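Factor essential for expression of methicillin resistance (Staphylococcus aureus, PDB 1LRZ) catalyses the addition of glycines 2 and 3 to the pentaglycine interpeptide bridge of staphylococcal peptidoglycan, with glycyl-tRNA as donor. Local coordinates at residues A[93-105]-A[398-410]. Numbering follows the deposited sequence.
Sequences LSKYVKKHRCLYL and IKPINKPVYAAYT
Leu105 and Lys399 are a hydrogen-bonded pair in an antiparallel strand pairing, Leu105 N giving to Lys399 O at 2.9 Å and Lys399 N to Leu105 O at 2.8 Å. The pairing adds strand 397-400, the last of the chain, to strand 102-107 in a mixed sheet of this FemABX-family protein, whose family belongs to the acetyltransferase clan; after a short turn at Ile401 and Asn402 the chain enters helix 403-411. Beyond the non-hydrogen-bonded pair Tyr104-Pro400, Leu103 O accepts from Ile401 N at 2.7 Å, the donor standing above the plane of the Leu103 carbonyl, and more weakly from Asn402 N. Asn402 suits the N-cap because its short amide lets OD1 accept from Val405 N within the first helical turn.

On the face of Leu105, the long aliphatic chain of Lys399 is fully extended and carries NZ to helix 83-98. Its principal partner there is Leu138 O; the bond to Ser94 OG, which also bonds Phe90 O, is weak. Ile401 packs its branched side chain against Cys102 SG and the methylenes of Lys98.

On the other face, chi1 of 70° sets the Tyr104 ring beside Ile398 CG2 and against the helix. Tyr406 meets it obliquely, CE1 over one ring face 3.4 Å from Tyr104 CG, with the planes at 44°; Tyr409 completes the aromatic cluster, whereas Tyr69 stacks on the Tyr104 ring. Beside them Leu103 fits its forked end against the helix: CD2 meets Tyr409 CB, while CD1 lies 3.7 Å from Val405 CG1.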
ATOM      1  N   LEU A  93      18.634  14.038 -19.402  1.00 22.47           N
ATOM      2  CA  LEU A  93      18.633  14.146 -17.943  1.00 22.54           C
ATOM      3  C   LEU A  93      20.088  14.245 -17.469  1.00 21.78           C
ATOM      4  O   LEU A  93      20.401  14.980 -16.529  1.00 19.64           O
ATOM      5  CB  LEU A  93      17.958  12.925 -17.310  1.00 18.07           C
ATOM      6  CG  LEU A  93      17.979  12.844 -15.781  1.00 17.76           C
ATOM      7  CD1 LEU A  93      17.308  14.075 -15.163  1.00 20.46           C
ATOM      8  CD2 LEU A  93      17.249  11.578 -15.348  1.00 16.97           C
ATOM      9  N   SER A  94      20.962  13.498 -18.135  1.00 19.29           N
ATOM     10  CA  SER A  94      22.381  13.505 -17.819  1.00 24.83           C
ATOM     11  C   SER A  94      22.932  14.911 -18.054  1.00 24.26           C
ATOM     12  O   SER A  94      23.621  15.461 -17.196  1.00 24.17           O
ATOM     13  CB  SER A  94      23.131  12.506 -18.704  1.00 27.08           C
ATOM     14  OG  SER A  94      22.735  11.175 -18.412  1.00 35.99           O
ATOM     15  N   LYS A  95      22.616  15.490 -19.214  1.00 24.33           N
ATOM     16  CA  LYS A  95      23.075  16.838 -19.552  1.00 24.89           C
ATOM     17  C   LYS A  95      22.525  17.836 -18.543  1.00 25.01           C
ATOM     18  O   LYS A  95      23.209  18.775 -18.123  1.00 22.97           O
ATOM     19  CB  LYS A  95      22.591  17.241 -20.940  1.00 27.21           C
ATOM     20  CG  LYS A  95      23.083  16.372 -22.078  1.00 31.44           C
ATOM     21  CD  LYS A  95      22.537  16.894 -23.405  1.00 35.91           C
ATOM     22  CE  LYS A  95      22.881  15.959 -24.554  1.00 38.63           C
ATOM     23  NZ  LYS A  95      22.292  16.439 -25.839  1.00 43.17           N
ATOM     24  N   TYR A  96      21.272  17.630 -18.164  1.00 22.82           N
ATOM     25  CA  TYR A  96      20.620  18.506 -17.209  1.00 21.60           C
ATOM     26  C   TYR A  96      21.333  18.488 -15.856  1.00 20.77           C
ATOM     27  O   TYR A  96      21.676  19.544 -15.317  1.00 21.84           O
ATOM     28  CB  TYR A  96      19.158  18.089 -17.010  1.00 18.48           C
ATOM     29  CG  TYR A  96      18.413  18.993 -16.067  1.00 16.42           C
ATOM     30  CD1 TYR A  96      17.864  20.202 -16.514  1.00 18.77           C
ATOM     31  CD2 TYR A  96      18.281  18.662 -14.720  1.00 13.96           C
ATOM     32  CE1 TYR A  96      17.201  21.061 -15.635  1.00 13.81           C
ATOM     33  CE2 TYR A  96      17.626  19.505 -13.837  1.00 14.98           C
ATOM     34  CZ  TYR A  96      17.089  20.702 -14.301  1.00 15.79           C
ATOM     35  OH  TYR A  96      16.438  21.539 -13.428  1.00 18.32           O
ATOM     36  N   VAL A  97      21.574  17.307 -15.298  1.00 17.21           N
ATOM     37  CA  VAL A  97      22.221  17.289 -13.994  1.00 18.23           C
ATOM     38  C   VAL A  97      23.667  17.783 -14.048  1.00 21.30           C
ATOM     39  O   VAL A  97      24.188  18.241 -13.035  1.00 20.81           O
ATOM     40  CB  VAL A  97      22.165  15.898 -13.322  1.00 20.18           C
ATOM     41  CG1 VAL A  97      20.701  15.521 -13.063  1.00 21.68           C
ATOM     42  CG2 VAL A  97      22.874  14.856 -14.183  1.00 19.32           C
ATOM     43  N   LYS A  98      24.302  17.716 -15.217  1.00 22.12           N
ATOM     44  CA  LYS A  98      25.679  18.199 -15.343  1.00 25.66           C
ATOM     45  C   LYS A  98      25.712  19.718 -15.255  1.00 25.48           C
ATOM     46  O   LYS A  98      26.767  20.319 -15.054  1.00 27.54           O
ATOM     47  CB  LYS A  98      26.305  17.742 -16.659  1.00 28.08           C
ATOM     48  CG  LYS A  98      26.603  16.251 -16.706  1.00 33.03           C
ATOM     49  CD  LYS A  98      27.074  15.806 -18.088  1.00 36.63           C
ATOM     50  CE  LYS A  98      27.291  14.291 -18.119  1.00 40.13           C
ATOM     51  NZ  LYS A  98      27.770  13.805 -19.441  1.00 39.89           N
ATOM     52  N   LYS A  99      24.549  20.339 -15.417  1.00 23.31           N
ATOM     53  CA  LYS A  99      24.441  21.789 -15.317  1.00 22.25           C
ATOM     54  C   LYS A  99      24.305  22.169 -13.849  1.00 20.74           C
ATOM     55  O   LYS A  99      24.409  23.335 -13.491  1.00 20.53           O
ATOM     56  CB  LYS A  99      23.195  22.294 -16.049  1.00 25.31           C
ATOM     57  CG  LYS A  99      23.306  22.297 -17.559  1.00 33.21           C
ATOM     58  CD  LYS A  99      21.990  22.726 -18.206  1.00 37.51           C
ATOM     59  CE  LYS A  99      22.058  22.526 -19.714  1.00 43.73           C
ATOM     60  NZ  LYS A  99      20.775  22.875 -20.388  1.00 50.04           N
ATOM     61  N   HIS A 100      24.060  21.183 -12.996  1.00 18.50           N
ATOM     62  CA  HIS A 100      23.865  21.474 -11.587  1.00 19.54           C
ATOM     63  C   HIS A 100      24.857  20.806 -10.650  1.00 18.75           C
ATOM     64  O   HIS A 100      24.508  20.422  -9.532  1.00 20.59           O
ATOM     65  CB  HIS A 100      22.432  21.124 -11.199  1.00 19.54           C
ATOM     66  CG  HIS A 100      21.400  21.923 -11.939  1.00 24.15           C
ATOM     67  ND1 HIS A 100      21.014  23.187 -11.546  1.00 23.92           N
ATOM     68  CD2 HIS A 100      20.687  21.641 -13.057  1.00 24.65           C
ATOM     69  CE1 HIS A 100      20.105  23.648 -12.387  1.00 25.94           C
ATOM     70  NE2 HIS A 100      19.887  22.729 -13.312  1.00 27.99           N
ATOM     71  N   ARG A 101      26.093  20.679 -11.125  1.00 19.45           N
ATOM     72  CA  ARG A 101      27.199  20.120 -10.345  1.00 21.67           C
ATOM     73  C   ARG A 101      26.905  18.741  -9.757  1.00 23.36           C
ATOM     74  O   ARG A 101      27.239  18.447  -8.604  1.00 19.48           O
ATOM     75  CB  ARG A 101      27.577  21.105  -9.223  1.00 21.45           C
ATOM     76  CG  ARG A 101      27.953  22.509  -9.742  1.00 26.36           C
ATOM     77  CD  ARG A 101      28.415  23.488  -8.642  1.00 23.11           C
ATOM     78  NE  ARG A 101      28.922  24.723  -9.244  1.00 21.32           N
ATOM     79  CZ  ARG A 101      29.588  25.674  -8.593  1.00 24.45           C
ATOM     80  NH1 ARG A 101      30.003  26.757  -9.248  1.00 17.90           N
ATOM     81  NH2 ARG A 101      29.841  25.549  -7.291  1.00 21.14           N
ATOM     82  N   CYS A 102      26.287  17.888 -10.562  1.00 22.50           N
ATOM     83  CA  CYS A 102      25.973  16.557 -10.099  1.00 20.49           C
ATOM     84  C   CYS A 102      27.242  15.720 -10.021  1.00 20.24           C
ATOM     85  O   CYS A 102      28.097  15.791 -10.909  1.00 21.15           O
ATOM     86  CB  CYS A 102      24.975  15.901 -11.055  1.00 21.23           C
ATOM     87  SG  CYS A 102      24.571  14.197 -10.626  1.00 24.55           S
ATOM     88  N   LEU A 103      27.368  14.941  -8.950  1.00 17.96           N
ATOM     89  CA  LEU A 103      28.504  14.044  -8.774  1.00 19.50           C
ATOM     90  C   LEU A 103      28.099  12.692  -9.361  1.00 20.60           C
ATOM     91  O   LEU A 103      28.888  12.035 -10.043  1.00 20.68           O
ATOM     92  CB  LEU A 103      28.841  13.865  -7.291  1.00 19.85           C
ATOM     93  CG  LEU A 103      29.874  12.767  -7.019  1.00 18.78           C
ATOM     94  CD1 LEU A 103      31.157  13.031  -7.812  1.00 20.63           C
ATOM     95  CD2 LEU A 103      30.170  12.713  -5.521  1.00 22.50           C
ATOM     96  N   TYR A 104      26.877  12.263  -9.051  1.00 20.55           N
ATOM     97  CA  TYR A 104      26.330  11.020  -9.588  1.00 20.94           C
ATOM     98  C   TYR A 104      24.810  11.067  -9.568  1.00 20.77           C
ATOM     99  O   TYR A 104      24.212  11.666  -8.673  1.00 20.34           O
ATOM    100  CB  TYR A 104      26.854   9.783  -8.838  1.00 22.52           C
ATOM    101  CG  TYR A 104      26.356   9.583  -7.427  1.00 19.95           C
ATOM    102  CD1 TYR A 104      25.467   8.548  -7.118  1.00 22.67           C
ATOM    103  CD2 TYR A 104      26.828  10.373  -6.393  1.00 21.71           C
ATOM    104  CE1 TYR A 104      25.073   8.305  -5.792  1.00 23.77           C
ATOM    105  CE2 TYR A 104      26.444  10.148  -5.069  1.00 24.00           C
ATOM    106  CZ  TYR A 104      25.569   9.112  -4.775  1.00 24.72           C
ATOM    107  OH  TYR A 104      25.206   8.898  -3.467  1.00 25.12           O
ATOM    108  N   LEU A 105      24.207  10.461 -10.587  1.00 21.54           N
ATOM    109  CA  LEU A 105      22.761  10.424 -10.766  1.00 21.64           C
ATOM    110  C   LEU A 105      22.247   9.013 -10.497  1.00 22.62           C
ATOM    111  O   LEU A 105      22.697   8.042 -11.111  1.00 21.54           O
ATOM    112  CB  LEU A 105      22.413  10.857 -12.191  1.00 21.40           C
ATOM    113  CG  LEU A 105      20.989  10.628 -12.710  1.00 19.05           C
ATOM    114  CD1 LEU A 105      19.978  11.342 -11.825  1.00 16.25           C
ATOM    115  CD2 LEU A 105      20.908  11.130 -14.149  1.00 18.00           C
ATOM    116  N   ILE A 398      23.036   3.778 -11.445  1.00 22.99           N
ATOM    117  CA  ILE A 398      23.814   4.933 -11.042  1.00 22.41           C
ATOM    118  C   ILE A 398      24.749   5.370 -12.156  1.00 23.14           C
ATOM    119  O   ILE A 398      25.457   4.554 -12.740  1.00 22.37           O
ATOM    120  CB  ILE A 398      24.629   4.595  -9.774  1.00 22.16           C
ATOM    121  CG1 ILE A 398      23.677   4.481  -8.582  1.00 24.96           C
ATOM    122  CG2 ILE A 398      25.716   5.642  -9.534  1.00 22.95           C
ATOM    123  CD1 ILE A 398      24.318   3.911  -7.338  1.00 28.58           C
ATOM    124  N   LYS A 399      24.722   6.657 -12.478  1.00 23.15           N
ATOM    125  CA  LYS A 399      25.610   7.176 -13.497  1.00 22.80           C
ATOM    126  C   LYS A 399      26.539   8.185 -12.844  1.00 22.75           C
ATOM    127  O   LYS A 399      26.123   9.287 -12.472  1.00 21.33           O
ATOM    128  CB  LYS A 399      24.856   7.857 -14.632  1.00 23.74           C
ATOM    129  CG  LYS A 399      25.825   8.435 -15.662  1.00 27.55           C
ATOM    130  CD  LYS A 399      25.135   9.100 -16.829  1.00 32.11           C
ATOM    131  CE  LYS A 399      26.160   9.509 -17.878  1.00 35.10           C
ATOM    132  NZ  LYS A 399      25.499  10.012 -19.101  1.00 43.09           N
ATOM    133  N   PRO A 400      27.808   7.808 -12.665  1.00 24.50           N
ATOM    134  CA  PRO A 400      28.787   8.712 -12.049  1.00 24.86           C
ATOM    135  C   PRO A 400      29.069   9.834 -13.042  1.00 24.37           C
ATOM    136  O   PRO A 400      29.312   9.554 -14.215  1.00 25.14           O
ATOM    137  CB  PRO A 400      30.013   7.818 -11.861  1.00 26.12           C
ATOM    138  CG  PRO A 400      29.444   6.435 -11.803  1.00 29.15           C
ATOM    139  CD  PRO A 400      28.384   6.470 -12.871  1.00 25.82           C
ATOM    140  N   ILE A 401      29.029  11.088 -12.594  1.00 24.37           N
ATOM    141  CA  ILE A 401      29.310  12.215 -13.487  1.00 25.08           C
ATOM    142  C   ILE A 401      30.800  12.582 -13.446  1.00 26.03           C
ATOM    143  O   ILE A 401      31.402  12.877 -14.481  1.00 28.62           O
ATOM    144  CB  ILE A 401      28.459  13.441 -13.123  1.00 26.41           C
ATOM    145  CG1 ILE A 401      26.968  13.082 -13.234  1.00 23.94           C
ATOM    146  CG2 ILE A 401      28.810  14.604 -14.051  1.00 22.82           C
ATOM    147  CD1 ILE A 401      26.549  12.631 -14.617  1.00 25.44           C
ATOM    148  N   ASN A 402      31.384  12.579 -12.249  1.00 24.35           N
ATOM    149  CA  ASN A 402      32.814  12.849 -12.079  1.00 21.66           C
ATOM    150  C   ASN A 402      33.375  11.592 -11.402  1.00 20.79           C
ATOM    151  O   ASN A 402      33.387  11.474 -10.167  1.00 21.61           O
ATOM    152  CB  ASN A 402      33.047  14.068 -11.190  1.00 19.77           C
ATOM    153  CG  ASN A 402      34.514  14.461 -11.126  1.00 20.19           C
ATOM    154  OD1 ASN A 402      35.391  13.604 -11.000  1.00 19.68           O
ATOM    155  ND2 ASN A 402      34.787  15.761 -11.206  1.00 21.16           N
ATOM    156  N   LYS A 403      33.855  10.662 -12.218  1.00 21.04           N
ATOM    157  CA  LYS A 403      34.336   9.374 -11.730  1.00 22.51           C
ATOM    158  C   LYS A 403      35.390   9.369 -10.644  1.00 23.26           C
ATOM    159  O   LYS A 403      35.242   8.652  -9.660  1.00 25.88           O
ATOM    160  CB  LYS A 403      34.770   8.509 -12.915  1.00 24.57           C
ATOM    161  CG  LYS A 403      33.584   8.126 -13.817  1.00 28.54           C
ATOM    162  CD  LYS A 403      33.985   7.162 -14.931  1.00 31.99           C
ATOM    163  CE  LYS A 403      32.824   6.912 -15.889  1.00 37.12           C
ATOM    164  NZ  LYS A 403      33.185   5.955 -16.977  1.00 37.87           N
ATOM    165  N   PRO A 404      36.474  10.149 -10.799  1.00 25.26           N
ATOM    166  CA  PRO A 404      37.479  10.130  -9.729  1.00 22.94           C
ATOM    167  C   PRO A 404      36.906  10.602  -8.394  1.00 22.44           C
ATOM    168  O   PRO A 404      37.124   9.970  -7.349  1.00 23.58           O
ATOM    169  CB  PRO A 404      38.561  11.071 -10.255  1.00 24.07           C
ATOM    170  CG  PRO A 404      38.480  10.865 -11.744  1.00 25.89           C
ATOM    171  CD  PRO A 404      36.984  10.847 -11.996  1.00 24.73           C
ATOM    172  N   VAL A 405      36.173  11.713  -8.421  1.00 21.15           N
ATOM    173  CA  VAL A 405      35.589  12.249  -7.191  1.00 20.20           C
ATOM    174  C   VAL A 405      34.587  11.247  -6.619  1.00 22.84           C
ATOM    175  O   VAL A 405      34.512  11.048  -5.397  1.00 22.10           O
ATOM    176  CB  VAL A 405      34.889  13.615  -7.432  1.00 21.76           C
ATOM    177  CG1 VAL A 405      34.252  14.107  -6.137  1.00 16.90           C
ATOM    178  CG2 VAL A 405      35.904  14.643  -7.951  1.00 18.49           C
ATOM    179  N   TYR A 406      33.821  10.608  -7.501  1.00 22.76           N
ATOM    180  CA  TYR A 406      32.845   9.622  -7.051  1.00 23.20           C
ATOM    181  C   TYR A 406      33.580   8.426  -6.421  1.00 25.37           C
ATOM    182  O   TYR A 406      33.117   7.838  -5.436  1.00 22.06           O
ATOM    183  CB  TYR A 406      31.983   9.162  -8.225  1.00 22.86           C
ATOM    184  CG  TYR A 406      30.922   8.159  -7.824  1.00 26.79           C
ATOM    185  CD1 TYR A 406      29.914   8.507  -6.919  1.00 23.20           C
ATOM    186  CD2 TYR A 406      30.939   6.860  -8.333  1.00 26.63           C
ATOM    187  CE1 TYR A 406      28.943   7.584  -6.531  1.00 29.87           C
ATOM    188  CE2 TYR A 406      29.975   5.923  -7.952  1.00 32.26           C
ATOM    189  CZ  TYR A 406      28.980   6.292  -7.049  1.00 30.54           C
ATOM    190  OH  TYR A 406      28.044   5.364  -6.654  1.00 33.66           O
ATOM    191  N   ALA A 407      34.734   8.074  -6.987  1.00 26.10           N
ATOM    192  CA  ALA A 407      35.529   6.971  -6.448  1.00 28.75           C
ATOM    193  C   ALA A 407      35.953   7.305  -5.014  1.00 29.94           C
ATOM    194  O   ALA A 407      35.877   6.462  -4.118  1.00 28.98           O
ATOM    195  CB  ALA A 407      36.764   6.727  -7.323  1.00 29.69           C
ATOM    196  N   ALA A 408      36.393   8.542  -4.793  1.00 29.77           N
ATOM    197  CA  ALA A 408      36.807   8.956  -3.456  1.00 29.80           C
ATOM    198  C   ALA A 408      35.604   8.914  -2.512  1.00 30.88           C
ATOM    199  O   ALA A 408      35.713   8.483  -1.361  1.00 27.23           O
ATOM    200  CB  ALA A 408      37.393  10.369  -3.498  1.00 31.25           C
ATOM    201  N   TYR A 409      34.457   9.353  -3.023  1.00 31.99           N
ATOM    202  CA  TYR A 409      33.217   9.392  -2.257  1.00 32.68           C
ATOM    203  C   TYR A 409      32.783   8.012  -1.764  1.00 35.69           C
ATOM    204  O   TYR A 409      32.359   7.857  -0.612  1.00 34.31           O
ATOM    205  CB  TYR A 409      32.096   9.987  -3.108  1.00 32.40           C
ATOM    206  CG  TYR A 409      30.741   9.924  -2.450  1.00 34.26           C
ATOM    207  CD1 TYR A 409      30.434  10.745  -1.362  1.00 34.90           C
ATOM    208  CD2 TYR A 409      29.763   9.036  -2.908  1.00 35.40           C
ATOM    209  CE1 TYR A 409      29.185  10.687  -0.749  1.00 36.73           C
ATOM    210  CE2 TYR A 409      28.510   8.969  -2.302  1.00 36.83           C
ATOM    211  CZ  TYR A 409      28.229   9.799  -1.224  1.00 38.36           C
ATOM    212  OH  TYR A 409      26.988   9.746  -0.629  1.00 42.57           O
ATOM    213  N   THR A 410      32.879   7.017  -2.640  1.00 35.75           N
ATOM    214  CA  THR A 410      32.478   5.661  -2.289  1.00 38.91           C
ATOM    215  C   THR A 410      33.459   5.039  -1.303  1.00 41.14           C
ATOM    216  O   THR A 410      33.071   4.246  -0.443  1.00 42.82           O
ATOM    217  CB  THR A 410      32.374   4.769  -3.542  1.00 37.34           C
ATOM    218  OG1 THR A 410      33.589   4.847  -4.291  1.00 39.39           O
ATOM    219  CG2 THR A 410      31.228   5.218  -4.423  1.00 38.32           C
TER
HETATM  220  O   HOH W   1      27.014  11.080 -20.792  1.00 43.11           O